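Local coordinates for reducing end xylose-releasing exo-oligoxylanase (Paenibacillus barengoltzii G22, PDB 5YXT), which probably hydrolyses xylo-oligosaccharides, releasing xylose from their reducing ends, as a member of glycoside hydrolase family 8, at residues A156-R161 against W208-D213; I90-V95 against A148-G153; L136-H141 against Y373-P378; V66-M71 against G123-G128. All blocks are in the same frame, centred on the assembly; numbering follows the deposited sequence.

The four contacts tie together neighbouring helices and loops of the helical barrel of a family 8 hydrolase. Helix 126-143 enters contact 4 through its first turn and contact 3 further along, the two centres about 20 Å apart. The start of helix 152-165 and the loop before it enter contact 2, its middle contact 1; their centres are about 16 Å apart. Contact 3 touches both of these: Trp208 packs on His141 and Pro378, and Tyr152 and Trp91 pack on Leu136. Met71 of contact 4 meets Ile90, Trp93 and Thr94 of contact 2. Contact 4 lies deepest, its centre about 11 Å from that of the chain, while contacts 1 and 2 are nearer the surface.

Contact 1 of 4, residues A156-R161 against W208-D213; sequences ARDLLR and WAYPED
Two torsions set up this contact: Tyr210 holds its CG anti to its carbonyl carbon (chi1 -76°), which lays the ring against helix 152-165, across Arg157 CB, and Arg161 holds CG anti to its backbone N (chi1 172°), which sends its guanidinium toward Glu212 and Asp213. Here, in the (α/α)6 barrel expected of family 8, the loop joining helices 199-208 and 214-231 rests against the flank of helix 152-165. Arg157 CB sits over one face of the Tyr210 ring in a CH-pi contact, 3.7 Å from the centroid, so the aliphatic root of the arginine covers the ring while its charged end passes the edge. In the plane of the ring, the phenol OH donates a short hydrogen bond to Asp158 OD1 (2.5 Å), which is met nearly along its C-O axis and so holds the phenol end. Arg161 completes a salt-bridge network with two acids. Its NH2 meets Asp213 OD2 at 3.0 Å near the guanidinium plane, the carboxylate turned 15° from it, whereas Glu212 OE2, at 2.8 Å from NH2, lies over a guanidinium face and attracts by charge alone. Asp213 OD1 is held by His165. Leu160 CD1 packs on Ala209 CB, whose single methyl is consistent with the loop's close approach to the helix. Between the backbones one water donates to Arg157 O (2.9 Å) and accepts from Tyr210 N (3.0 Å).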
loop_
_atom_site.group_PDB
_atom_site.type_symbol
_atom_site.label_atom_id
_atom_site.label_comp_id
_atom_site.label_asym_id
_atom_site.label_seq_id
_atom_site.Cartn_x
_atom_site.Cartn_y
_atom_site.Cartn_z
ATOM N N ALA C 156 -22.109 40.252 0.219
ATOM C CA ALA C 156 -21.833 38.981 0.887
ATOM C C ALA C 156 -22.401 38.955 2.304
ATOM O O ALA C 156 -23.056 37.982 2.707
ATOM C CB ALA C 156 -20.324 38.727 0.911
ATOM N N ARG C 157 -22.152 40.012 3.077
ATOM C CA ARG C 157 -22.662 40.062 4.442
ATOM C C ARG C 157 -24.185 40.126 4.462
ATOM O O ARG C 157 -24.825 39.497 5.314
ATOM C CB ARG C 157 -22.043 41.248 5.184
ATOM C CG ARG C 157 -20.541 41.057 5.494
ATOM C CD ARG C 157 -19.962 42.204 6.330
ATOM N NE ARG C 157 -20.020 43.459 5.591
ATOM C CZ ARG C 157 -19.052 43.914 4.802
ATOM N NH1 ARG C 157 -17.925 43.233 4.652
ATOM N NH2 ARG C 157 -19.214 45.067 4.162
ATOM N N ASP C 158 -24.788 40.869 3.526
ATOM C CA ASP C 158 -26.249 40.900 3.455
ATOM C C ASP C 158 -26.803 39.526 3.106
ATOM O O ASP C 158 -27.805 39.082 3.685
ATOM C CB ASP C 158 -26.715 41.932 2.427
ATOM C CG ASP C 158 -26.469 43.355 2.873
ATOM O OD1 ASP C 158 -26.127 43.568 4.055
ATOM O OD2 ASP C 158 -26.616 44.265 2.031
ATOM N N LEU C 159 -26.166 38.840 2.154
ATOM C CA LEU C 159 -26.595 37.488 1.818
ATOM C C LEU C 159 -26.507 36.565 3.035
ATOM O O LEU C 159 -27.457 35.836 3.350
ATOM C CB LEU C 159 -25.745 36.963 0.665
ATOM C CG LEU C 159 -26.207 35.687 -0.021
ATOM C CD1 LEU C 159 -25.647 34.449 0.658
ATOM C CD2 LEU C 159 -27.711 35.657 0.000
ATOM N N LEU C 160 -25.364 36.584 3.725
ATOM C CA LEU C 160 -25.165 35.702 4.874
ATOM C C LEU C 160 -26.152 36.003 5.987
ATOM O O LEU C 160 -26.553 35.092 6.717
ATOM C CB LEU C 160 -23.742 35.840 5.392
ATOM C CG LEU C 160 -22.682 35.284 4.450
ATOM C CD1 LEU C 160 -21.317 35.615 5.000
ATOM C CD2 LEU C 160 -22.872 33.766 4.285
ATOM N N ARG C 161 -26.546 37.272 6.134
ATOM C CA ARG C 161 -27.550 37.634 7.126
ATOM C C ARG C 161 -28.896 37.001 6.794
ATOM O O ARG C 161 -29.556 36.432 7.671
ATOM C CB ARG C 161 -27.659 39.158 7.223
ATOM C CG ARG C 161 -28.801 39.584 8.090
ATOM C CD ARG C 161 -28.579 40.997 8.546
ATOM N NE ARG C 161 -29.224 40.995 9.948
ATOM C CZ ARG C 161 -28.820 40.238 11.014
ATOM N NH1 ARG C 161 -29.444 40.244 12.172
ATOM N NH2 ARG C 161 -27.758 39.465 10.975
ATOM N N TRP C 208 -15.826 37.211 9.040
ATOM C CA TRP C 208 -16.156 38.293 8.121
ATOM C C TRP C 208 -17.642 38.557 7.931
ATOM O O TRP C 208 -17.988 39.522 7.236
ATOM C CB TRP C 208 -15.538 38.033 6.741
ATOM C CG TRP C 208 -14.058 37.859 6.769
ATOM C CD1 TRP C 208 -13.169 38.470 7.607
ATOM C CD2 TRP C 208 -13.287 37.022 5.910
ATOM N NE1 TRP C 208 -11.891 38.055 7.327
ATOM C CE2 TRP C 208 -11.936 37.168 6.284
ATOM C CE3 TRP C 208 -13.608 36.162 4.853
ATOM C CZ2 TRP C 208 -10.908 36.486 5.643
ATOM C CZ3 TRP C 208 -12.582 35.486 4.215
ATOM C CH2 TRP C 208 -11.252 35.653 4.610
ATOM N N ALA C 209 -18.526 37.754 8.512
ATOM C CA ALA C 209 -19.941 38.093 8.480
ATOM C C ALA C 209 -20.196 39.309 9.371
ATOM O O ALA C 209 -19.298 39.808 10.054
ATOM C CB ALA C 209 -20.787 36.901 8.925
ATOM N N TYR C 210 -21.435 39.792 9.367
ATOM C CA TYR C 210 -21.831 40.788 10.354
ATOM C C TYR C 210 -21.497 40.272 11.753
ATOM O O TYR C 210 -21.716 39.085 12.040
ATOM C CB TYR C 210 -23.329 41.091 10.249
ATOM C CG TYR C 210 -23.675 41.972 9.083
ATOM C CD1 TYR C 210 -22.994 43.162 8.870
ATOM C CD2 TYR C 210 -24.657 41.609 8.179
ATOM C CE1 TYR C 210 -23.296 43.973 7.796
ATOM C CE2 TYR C 210 -24.969 42.416 7.097
ATOM C CZ TYR C 210 -24.285 43.593 6.913
ATOM O OH TYR C 210 -24.583 44.403 5.843
ATOM N N PRO C 211 -20.964 41.122 12.637
ATOM C CA PRO C 211 -20.414 40.625 13.912
ATOM C C PRO C 211 -21.361 39.764 14.725
ATOM O O PRO C 211 -20.910 38.784 15.335
ATOM C CB PRO C 211 -20.061 41.925 14.647
ATOM C CG PRO C 211 -19.717 42.882 13.543
ATOM C CD PRO C 211 -20.683 42.558 12.434
ATOM N N GLU C 212 -22.661 40.081 14.738
ATOM C CA GLU C 212 -23.595 39.343 15.582
ATOM C C GLU C 212 -23.738 37.879 15.175
ATOM O O GLU C 212 -24.119 37.048 16.010
ATOM C CB GLU C 212 -24.970 40.018 15.571
ATOM C CG GLU C 212 -25.693 39.955 14.220
ATOM C CD GLU C 212 -25.236 41.045 13.253
ATOM O OE1 GLU C 212 -24.294 41.809 13.586
ATOM O OE2 GLU C 212 -25.824 41.140 12.153
ATOM N N ASP C 213 -23.447 37.539 13.921
ATOM C CA ASP C 213 -23.620 36.174 13.437
ATOM C C ASP C 213 -22.352 35.330 13.528
ATOM O O ASP C 213 -22.402 34.127 13.238
ATOM C CB ASP C 213 -24.109 36.198 11.986
ATOM C CG ASP C 213 -25.486 36.812 11.849
ATOM O OD1 ASP C 213 -26.200 36.874 12.871
ATOM O OD2 ASP C 213 -25.857 37.217 10.729
HETATM O O HOH W 1 -23.423 38.449 7.572
#

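Contact 2 of 4, residues I90-V95 against A148-G153; sequences IWKWTV and APFNYG
Trp91 presents the edge of its indole to Pro149 and Phe150, joining helix 84-98 to the loop that leads into helix 152-165, two pieces of the (α/α)6 barrel of family 8. The NE1 hydrogen is aimed at Pro149 O, with NE1 to O at 2.8 Å and an N-H...O angle of 158°. The oxygen lies in the indole plane, but seen from the carbonyl the donor stands 40° above its plane. Holding CG anti to the backbone N (chi1 -180°) points the indole edge at this oxygen. Phe150 and Trp91 lie alongside each other, pointing opposite ways, with their CD1 atoms 3.8 Å apart; Lys92 CB is at the edge of the phenyl ring, 4.2 Å from Phe150 CZ. Lys92 bends at its second torsion, bringing NZ to 3.7 Å from Pro149 CG. Val95 CG1 touches Pro149 CB. The peptide before Pro149 is cis, and Asn151 centres an inverse gamma turn just before helix 152-165. Val95 CG2 lies over one face of the indole, while Met75 and Leu136 of other helices also pack on Trp91. The result is a mostly apolar contact near the surface with one directed hydrogen bond: tryptophan suits the place because its buried ring can still satisfy its N-H on a loop carbonyl.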
loop_
_atom_site.group_PDB
_atom_site.type_symbol
_atom_site.label_atom_id
_atom_site.label_comp_id
_atom_site.label_asym_id
_atom_site.label_seq_id
_atom_site.Cartn_x
_atom_site.Cartn_y
_atom_site.Cartn_z
ATOM N N ILE C 90 -20.422 37.497 -14.508
ATOM C CA ILE C 90 -21.258 36.451 -13.915
ATOM C C ILE C 90 -22.137 37.035 -12.816
ATOM O O ILE C 90 -23.354 36.812 -12.774
ATOM C CB ILE C 90 -20.385 35.300 -13.378
ATOM C CG1 ILE C 90 -19.545 34.670 -14.506
ATOM C CG2 ILE C 90 -21.257 34.245 -12.694
ATOM C CD1 ILE C 90 -18.610 33.514 -14.033
ATOM N N TRP C 91 -21.531 37.808 -11.918
ATOM C CA TRP C 91 -22.283 38.390 -10.816
ATOM C C TRP C 91 -23.377 39.321 -11.323
ATOM O O TRP C 91 -24.466 39.369 -10.752
ATOM C CB TRP C 91 -21.337 39.121 -9.871
ATOM C CG TRP C 91 -22.025 39.750 -8.687
ATOM C CD1 TRP C 91 -21.965 41.068 -8.313
ATOM C CD2 TRP C 91 -22.876 39.102 -7.725
ATOM N NE1 TRP C 91 -22.721 41.278 -7.189
ATOM C CE2 TRP C 91 -23.293 40.093 -6.805
ATOM C CE3 TRP C 91 -23.333 37.789 -7.558
ATOM C CZ2 TRP C 91 -24.143 39.810 -5.730
ATOM C CZ3 TRP C 91 -24.178 37.505 -6.484
ATOM C CH2 TRP C 91 -24.578 38.520 -5.587
ATOM N N LYS C 92 -23.123 40.034 -12.426
ATOM C CA LYS C 92 -24.135 40.937 -12.971
ATOM C C LYS C 92 -25.337 40.166 -13.494
ATOM O O LYS C 92 -26.485 40.518 -13.202
ATOM C CB LYS C 92 -23.535 41.808 -14.079
ATOM C CG LYS C 92 -24.468 42.937 -14.567
ATOM C CD LYS C 92 -25.274 43.543 -13.422
ATOM C CE LYS C 92 -25.623 45.008 -13.668
ATOM N NZ LYS C 92 -26.582 45.529 -12.638
ATOM N N TRP C 93 -25.097 39.118 -14.285
ATOM C CA TRP C 93 -26.190 38.260 -14.734
ATOM C C TRP C 93 -26.978 37.722 -13.547
ATOM O O TRP C 93 -28.218 37.665 -13.575
ATOM C CB TRP C 93 -25.622 37.105 -15.561
ATOM C CG TRP C 93 -26.553 36.468 -16.558
ATOM C CD1 TRP C 93 -26.595 36.707 -17.902
ATOM C CD2 TRP C 93 -27.535 35.456 -16.302
ATOM N NE1 TRP C 93 -27.559 35.920 -18.493
ATOM C CE2 TRP C 93 -28.142 35.139 -17.529
ATOM C CE3 TRP C 93 -27.974 34.800 -15.147
ATOM C CZ2 TRP C 93 -29.159 34.191 -17.635
ATOM C CZ3 TRP C 93 -28.972 33.857 -15.257
ATOM C CH2 TRP C 93 -29.555 33.558 -16.493
ATOM N N THR C 94 -26.259 37.329 -12.492
ATOM C CA THR C 94 -26.880 36.715 -11.326
ATOM C C THR C 94 -27.842 37.670 -10.643
ATOM O O THR C 94 -28.992 37.315 -10.360
ATOM C CB THR C 94 -25.788 36.235 -10.367
ATOM O OG1 THR C 94 -25.000 35.224 -11.025
ATOM C CG2 THR C 94 -26.389 35.648 -9.097
ATOM N N VAL C 95 -27.402 38.899 -10.400
ATOM C CA VAL C 95 -28.266 39.859 -9.718
ATOM C C VAL C 95 -29.453 40.242 -10.598
ATOM O O VAL C 95 -30.572 40.433 -10.105
ATOM C CB VAL C 95 -27.443 41.086 -9.294
ATOM C CG1 VAL C 95 -28.353 42.151 -8.670
ATOM C CG2 VAL C 95 -26.344 40.658 -8.315
ATOM N N ALA C 148 -22.571 49.453 -6.136
ATOM C CA ALA C 148 -23.589 48.417 -6.219
ATOM C C ALA C 148 -23.966 48.160 -7.677
ATOM O O ALA C 148 -24.015 49.102 -8.479
ATOM C CB ALA C 148 -24.828 48.825 -5.418
ATOM N N PRO C 149 -24.224 46.902 -8.062
ATOM C CA PRO C 149 -24.189 45.738 -7.162
ATOM C C PRO C 149 -22.805 45.112 -6.971
ATOM O O PRO C 149 -22.707 43.992 -6.452
ATOM C CB PRO C 149 -25.120 44.746 -7.854
ATOM C CG PRO C 149 -24.962 45.056 -9.329
ATOM C CD PRO C 149 -24.701 46.551 -9.416
ATOM N N PHE C 150 -21.749 45.814 -7.368
ATOM C CA PHE C 150 -20.396 45.307 -7.191
ATOM C C PHE C 150 -19.767 45.771 -5.885
ATOM O O PHE C 150 -18.536 45.851 -5.791
ATOM C CB PHE C 150 -19.522 45.697 -8.382
ATOM C CG PHE C 150 -20.134 45.357 -9.714
ATOM C CD1 PHE C 150 -20.361 44.034 -10.071
ATOM C CD2 PHE C 150 -20.494 46.357 -10.604
ATOM C CE1 PHE C 150 -20.932 43.719 -11.295
ATOM C CE2 PHE C 150 -21.065 46.049 -11.829
ATOM C CZ PHE C 150 -21.284 44.733 -12.176
ATOM N N ASN C 151 -20.588 46.066 -4.876
ATOM C CA ASN C 151 -20.112 46.342 -3.527
ATOM C C ASN C 151 -19.997 44.997 -2.813
ATOM O O ASN C 151 -20.797 44.648 -1.949
ATOM C CB ASN C 151 -21.041 47.323 -2.812
ATOM C CG ASN C 151 -22.520 46.922 -2.884
ATOM O OD1 ASN C 151 -22.965 46.245 -3.821
ATOM N ND2 ASN C 151 -23.291 47.344 -1.878
ATOM N N TYR C 152 -18.945 44.248 -3.186
ATOM C CA TYR C 152 -18.894 42.799 -2.966
ATOM C C TYR C 152 -19.090 42.422 -1.500
ATOM O O TYR C 152 -19.896 41.543 -1.182
ATOM C CB TYR C 152 -17.555 42.232 -3.449
ATOM C CG TYR C 152 -17.136 42.569 -4.873
ATOM C CD1 TYR C 152 -17.908 42.175 -5.961
ATOM C CD2 TYR C 152 -15.948 43.252 -5.121
ATOM C CE1 TYR C 152 -17.512 42.460 -7.257
ATOM C CE2 TYR C 152 -15.535 43.543 -6.419
ATOM C CZ TYR C 152 -16.324 43.149 -7.485
ATOM O OH TYR C 152 -15.930 43.428 -8.783
ATOM N N GLY C 153 -18.312 43.034 -0.598
ATOM C CA GLY C 153 -18.388 42.662 0.809
ATOM C C GLY C 153 -19.749 42.930 1.420
ATOM O O GLY C 153 -20.226 42.167 2.264
#

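Contact 3 of 4, residues L136-H141 against Y373-P378; sequences LLFASH and YRIWMP
The imidazole of His141 is sandwiched: Pro378 CG lies over one face, 3.8 Å from the centroid in a CH-pi contact, and Leu137 O of its own helix lies over the centre of the opposite face. At the ring's edge ND1 donates to Trp376 O, 2.8 Å away, with an N-H...O angle of 158°; the oxygen is close to the imidazole plane, the donor tilted 24° from that of the carbonyl. Phe138 receives Trp376 on one face: the indole edge points at it in a T-shaped pair, the planes 83° apart and the centroids of the phenyl and of the five-membered indole ring 5.3 Å apart, Trp376 CD1 leading. Trp376 CB continues this contact at 3.7 Å from Phe138 CD1, and Ile375 CG2 reaches Phe138 CE1. Trp376 NE1 bonds to Gln80, and Arg142 makes a cation-pi contact with the indole. Phenylalanine fits the buried position, whereas the partly exposed histidine offers both a flat face for proline and a donor for the chain. Trp208 meets His141 edge to face. This lays the irregular C-terminal tail after helix 355-369 across helix 126-143, joining the end of the chain to the helices of the (α/α)6 barrel of family 8.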
loop_
_atom_site.group_PDB
_atom_site.type_symbol
_atom_site.label_atom_id
_atom_site.label_comp_id
_atom_site.label_asym_id
_atom_site.label_seq_id
_atom_site.Cartn_x
_atom_site.Cartn_y
_atom_site.Cartn_z
ATOM N N LEU C 136 -17.621 36.474 -3.075
ATOM C CA LEU C 136 -17.779 37.922 -2.948
ATOM C C LEU C 136 -16.853 38.501 -1.882
ATOM O O LEU C 136 -16.287 39.587 -2.064
ATOM C CB LEU C 136 -19.236 38.250 -2.627
ATOM C CG LEU C 136 -20.219 38.128 -3.801
ATOM C CD1 LEU C 136 -21.657 38.006 -3.303
ATOM C CD2 LEU C 136 -20.057 39.302 -4.804
ATOM N N LEU C 137 -16.703 37.805 -0.749
ATOM C CA LEU C 137 -15.775 38.271 0.278
ATOM C C LEU C 137 -14.343 38.255 -0.238
ATOM O O LEU C 137 -13.583 39.209 -0.016
ATOM C CB LEU C 137 -15.907 37.409 1.538
ATOM C CG LEU C 137 -17.164 37.684 2.375
ATOM C CD1 LEU C 137 -17.424 36.543 3.338
ATOM C CD2 LEU C 137 -17.020 39.007 3.130
ATOM N N PHE C 138 -13.960 37.172 -0.928
ATOM C CA PHE C 138 -12.660 37.120 -1.585
ATOM C C PHE C 138 -12.524 38.231 -2.616
ATOM O O PHE C 138 -11.453 38.824 -2.755
ATOM C CB PHE C 138 -12.451 35.762 -2.271
ATOM C CG PHE C 138 -12.151 34.619 -1.320
ATOM C CD1 PHE C 138 -11.779 34.865 0.003
ATOM C CD2 PHE C 138 -12.239 33.300 -1.756
ATOM C CE1 PHE C 138 -11.513 33.800 0.885
ATOM C CE2 PHE C 138 -11.970 32.247 -0.891
ATOM C CZ PHE C 138 -11.606 32.507 0.441
ATOM N N ALA C 139 -13.586 38.504 -3.378
ATOM C CA ALA C 139 -13.501 39.576 -4.367
ATOM C C ALA C 139 -13.316 40.921 -3.681
ATOM O O ALA C 139 -12.531 41.759 -4.137
ATOM C CB ALA C 139 -14.755 39.583 -5.252
ATOM N N SER C 140 -14.030 41.136 -2.578
ATOM C CA SER C 140 -13.853 42.356 -1.803
ATOM C C SER C 140 -12.414 42.485 -1.316
ATOM O O SER C 140 -11.848 43.583 -1.308
ATOM C CB SER C 140 -14.835 42.368 -0.629
ATOM O OG SER C 140 -14.677 43.517 0.182
ATOM N N HIS C 141 -11.796 41.369 -0.938
ATOM C CA HIS C 141 -10.445 41.423 -0.382
ATOM C C HIS C 141 -9.375 41.548 -1.457
ATOM O O HIS C 141 -8.397 42.291 -1.272
ATOM C CB HIS C 141 -10.186 40.189 0.480
ATOM C CG HIS C 141 -11.108 40.079 1.654
ATOM N ND1 HIS C 141 -11.241 38.923 2.390
ATOM C CD2 HIS C 141 -11.948 40.985 2.211
ATOM C CE1 HIS C 141 -12.123 39.123 3.353
ATOM N NE2 HIS C 141 -12.567 40.364 3.265
ATOM N N TYR C 373 -5.848 27.589 -4.773
ATOM C CA TYR C 373 -7.188 27.725 -4.205
ATOM C C TYR C 373 -6.960 28.245 -2.783
ATOM O O TYR C 373 -6.765 27.466 -1.845
ATOM C CB TYR C 373 -7.922 26.378 -4.245
ATOM C CG TYR C 373 -9.433 26.427 -4.121
ATOM C CD1 TYR C 373 -10.082 27.527 -3.582
ATOM C CD2 TYR C 373 -10.208 25.356 -4.552
ATOM C CE1 TYR C 373 -11.461 27.551 -3.461
ATOM C CE2 TYR C 373 -11.586 25.373 -4.449
ATOM C CZ TYR C 373 -12.209 26.466 -3.892
ATOM O OH TYR C 373 -13.588 26.468 -3.785
ATOM N N ARG C 374 -6.964 29.567 -2.636
ATOM C CA ARG C 374 -6.445 30.234 -1.451
ATOM C C ARG C 374 -7.505 31.028 -0.707
ATOM O O ARG C 374 -8.568 31.360 -1.241
ATOM C CB ARG C 374 -5.311 31.187 -1.817
ATOM C CG ARG C 374 -4.227 30.504 -2.598
ATOM C CD ARG C 374 -3.022 31.386 -2.725
ATOM N NE ARG C 374 -1.957 30.703 -3.437
ATOM C CZ ARG C 374 -0.668 30.958 -3.250
ATOM N NH1 ARG C 374 -0.297 31.882 -2.366
ATOM N NH2 ARG C 374 0.240 30.286 -3.944
ATOM N N ILE C 375 -7.170 31.342 0.547
ATOM C CA ILE C 375 -7.947 32.245 1.382
ATOM C C ILE C 375 -7.412 33.648 1.135
ATOM O O ILE C 375 -6.257 33.951 1.450
ATOM C CB ILE C 375 -7.853 31.878 2.867
ATOM C CG1 ILE C 375 -8.416 30.474 3.103
ATOM C CG2 ILE C 375 -8.586 32.909 3.705
ATOM C CD1 ILE C 375 -8.021 29.860 4.450
ATOM N N TRP C 376 -8.245 34.496 0.556
ATOM C CA TRP C 376 -7.845 35.852 0.216
ATOM C C TRP C 376 -8.205 36.749 1.392
ATOM O O TRP C 376 -9.387 36.959 1.683
ATOM C CB TRP C 376 -8.507 36.277 -1.088
ATOM C CG TRP C 376 -7.938 35.469 -2.169
ATOM C CD1 TRP C 376 -8.520 34.403 -2.797
ATOM C CD2 TRP C 376 -6.616 35.575 -2.694
ATOM N NE1 TRP C 376 -7.647 33.866 -3.716
ATOM C CE2 TRP C 376 -6.472 34.573 -3.675
ATOM C CE3 TRP C 376 -5.546 36.445 -2.457
ATOM C CZ2 TRP C 376 -5.289 34.403 -4.406
ATOM C CZ3 TRP C 376 -4.380 36.277 -3.179
ATOM C CH2 TRP C 376 -4.262 35.268 -4.150
ATOM N N MET C 377 -7.141 37.274 2.098
ATOM C CA MET C 377 -7.320 37.975 3.358
ATOM C C MET C 377 -7.586 39.460 3.123
ATOM O O MET C 377 -7.161 40.021 2.107
ATOM C CB MET C 377 -6.079 37.810 4.235
ATOM C CG MET C 377 -5.797 36.377 4.639
ATOM S SD MET C 377 -7.060 35.764 5.767
ATOM C CE MET C 377 -6.674 36.704 7.260
ATOM N N PRO C 378 -8.280 40.112 4.056
ATOM C CA PRO C 378 -8.517 41.556 3.922
ATOM C C PRO C 378 -7.204 42.325 3.863
ATOM O O PRO C 378 -6.211 41.944 4.484
ATOM C CB PRO C 378 -9.322 41.914 5.178
ATOM C CG PRO C 378 -9.836 40.628 5.717
ATOM C CD PRO C 378 -8.885 39.550 5.279
#

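Contact 4 of 4, residues V66-M71 against G123-G128; sequences VRTEGM and GPAPDG
Two carboxylates nearly touch here: Glu69 OE2 and Asp127 OD2 are 2.5 Å apart, and their planes are turned 77° to each other. Each acid stands in the first turn of its own helix, Glu69 in 68-80 and Asp127 in 126-143, so the contact joins the starts of two helices of the (α/α)6 barrel of family 8. Asp127 has CG between its backbone N and carbonyl carbon (chi1 51°), which brings the carboxylate across to its partner. Arg67, just before helix 68-80, binds both acids through a single nitrogen: NH2 forms a salt bridge with Glu69 OE2 at 2.9 Å and another with Asp127 OD1 at 3.2 Å, the latter oxygen lying at the edge of the guanidinium, near its plane. The arginine bends at its second torsion to place that group, which has Glu69 CB over one face. The backbones come close at Glu69 and Gly128, CA to CA 4.5 Å, where Gly128 has no side chain to intervene. A water links Thr68 OG1 (2.9 Å) to Ala125 N, which donates to it at 2.7 Å. Arg264 adds long, weak ion pairs to the two acids. The salt-bridge network thus ties one arginine NH2 to both acids, and this shared nitrogen probably helps to hold their carboxyl groups close together in a buried place.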
loop_
_atom_site.group_PDB
_atom_site.type_symbol
_atom_site.label_atom_id
_atom_site.label_comp_id
_atom_site.label_asym_id
_atom_site.label_seq_id
_atom_site.Cartn_x
_atom_site.Cartn_y
_atom_site.Cartn_z
ATOM N N VAL C 66 -29.195 27.775 -16.642
ATOM C CA VAL C 66 -28.194 28.513 -15.875
ATOM C C VAL C 66 -28.527 28.327 -14.404
ATOM O O VAL C 66 -29.646 28.625 -13.961
ATOM C CB VAL C 66 -28.149 30.003 -16.244
ATOM C CG1 VAL C 66 -27.124 30.707 -15.370
ATOM C CG2 VAL C 66 -27.798 30.176 -17.720
ATOM N N ARG C 67 -27.558 27.845 -13.651
ATOM C CA ARG C 67 -27.813 27.396 -12.302
ATOM C C ARG C 67 -26.924 28.151 -11.312
ATOM O O ARG C 67 -25.789 28.524 -11.633
ATOM C CB ARG C 67 -27.637 25.874 -12.290
ATOM C CG ARG C 67 -27.166 25.369 -11.021
ATOM C CD ARG C 67 -28.313 25.455 -9.983
ATOM N NE ARG C 67 -27.941 25.214 -8.613
ATOM C CZ ARG C 67 -27.868 24.011 -8.073
ATOM N NH1 ARG C 67 -28.134 22.972 -8.809
ATOM N NH2 ARG C 67 -27.507 23.861 -6.791
ATOM N N THR C 68 -27.456 28.434 -10.112
ATOM C CA THR C 68 -26.653 29.210 -9.175
ATOM C C THR C 68 -25.424 28.433 -8.722
ATOM O O THR C 68 -24.418 29.044 -8.368
ATOM C CB THR C 68 -27.470 29.659 -7.958
ATOM O OG1 THR C 68 -28.091 28.521 -7.327
ATOM C CG2 THR C 68 -28.513 30.766 -8.348
ATOM N N GLU C 69 -25.483 27.098 -8.710
ATOM C CA GLU C 69 -24.286 26.294 -8.468
ATOM C C GLU C 69 -23.163 26.700 -9.412
ATOM O O GLU C 69 -22.094 27.123 -8.968
ATOM C CB GLU C 69 -24.573 24.804 -8.634
ATOM C CG GLU C 69 -24.194 23.947 -7.441
ATOM C CD GLU C 69 -24.524 22.455 -7.649
ATOM O OE1 GLU C 69 -24.045 21.818 -8.628
ATOM O OE2 GLU C 69 -25.317 21.919 -6.833
ATOM N N GLY C 70 -23.420 26.596 -10.715
ATOM C CA GLY C 70 -22.408 26.935 -11.698
ATOM C C GLY C 70 -22.016 28.402 -11.674
ATOM O O GLY C 70 -20.837 28.736 -11.806
ATOM N N MET C 71 -22.990 29.295 -11.508
ATOM C CA MET C 71 -22.660 30.718 -11.444
ATOM C C MET C 71 -21.735 31.007 -10.269
ATOM O O MET C 71 -20.742 31.730 -10.402
ATOM C CB MET C 71 -23.935 31.549 -11.328
ATOM C CG MET C 71 -24.807 31.519 -12.571
ATOM S SD MET C 71 -23.949 32.095 -14.038
ATOM C CE MET C 71 -24.747 33.675 -14.342
ATOM N N GLY C 123 -37.157 28.926 -5.932
ATOM C CA GLY C 123 -36.457 28.549 -4.727
ATOM C C GLY C 123 -34.957 28.489 -4.953
ATOM O O GLY C 123 -34.481 28.383 -6.087
ATOM N N PRO C 124 -34.188 28.552 -3.871
ATOM C CA PRO C 124 -32.727 28.630 -4.002
ATOM C C PRO C 124 -32.042 27.291 -3.811
ATOM O O PRO C 124 -32.682 26.293 -3.470
ATOM C CB PRO C 124 -32.345 29.599 -2.884
ATOM C CG PRO C 124 -33.346 29.260 -1.789
ATOM C CD PRO C 124 -34.616 28.748 -2.474
ATOM N N ALA C 125 -30.735 27.271 -4.023
ATOM C CA ALA C 125 -29.906 26.127 -3.661
ATOM C C ALA C 125 -28.841 26.627 -2.700
ATOM O O ALA C 125 -28.012 27.470 -3.086
ATOM C CB ALA C 125 -29.276 25.483 -4.892
ATOM N N PRO C 126 -28.839 26.168 -1.447
ATOM C CA PRO C 126 -27.924 26.748 -0.457
ATOM C C PRO C 126 -26.460 26.602 -0.810
ATOM O O PRO C 126 -25.658 27.417 -0.351
ATOM C CB PRO C 126 -28.271 25.979 0.826
ATOM C CG PRO C 126 -29.702 25.609 0.639
ATOM C CD PRO C 126 -29.854 25.307 -0.822
ATOM N N ASP C 127 -26.078 25.601 -1.606
ATOM C CA ASP C 127 -24.663 25.483 -1.946
ATOM C C ASP C 127 -24.217 26.626 -2.848
ATOM O O ASP C 127 -23.070 27.077 -2.754
ATOM C CB ASP C 127 -24.363 24.128 -2.586
ATOM C CG ASP C 127 -25.295 23.791 -3.736
ATOM O OD1 ASP C 127 -26.445 24.265 -3.778
ATOM O OD2 ASP C 127 -24.862 23.012 -4.601
ATOM N N GLY C 128 -25.115 27.132 -3.695
ATOM C CA GLY C 128 -24.790 28.325 -4.461
ATOM C C GLY C 128 -24.634 29.548 -3.579
ATOM O O GLY C 128 -23.700 30.328 -3.751
HETATM O O HOH W 2 -29.729 29.478 -5.137
#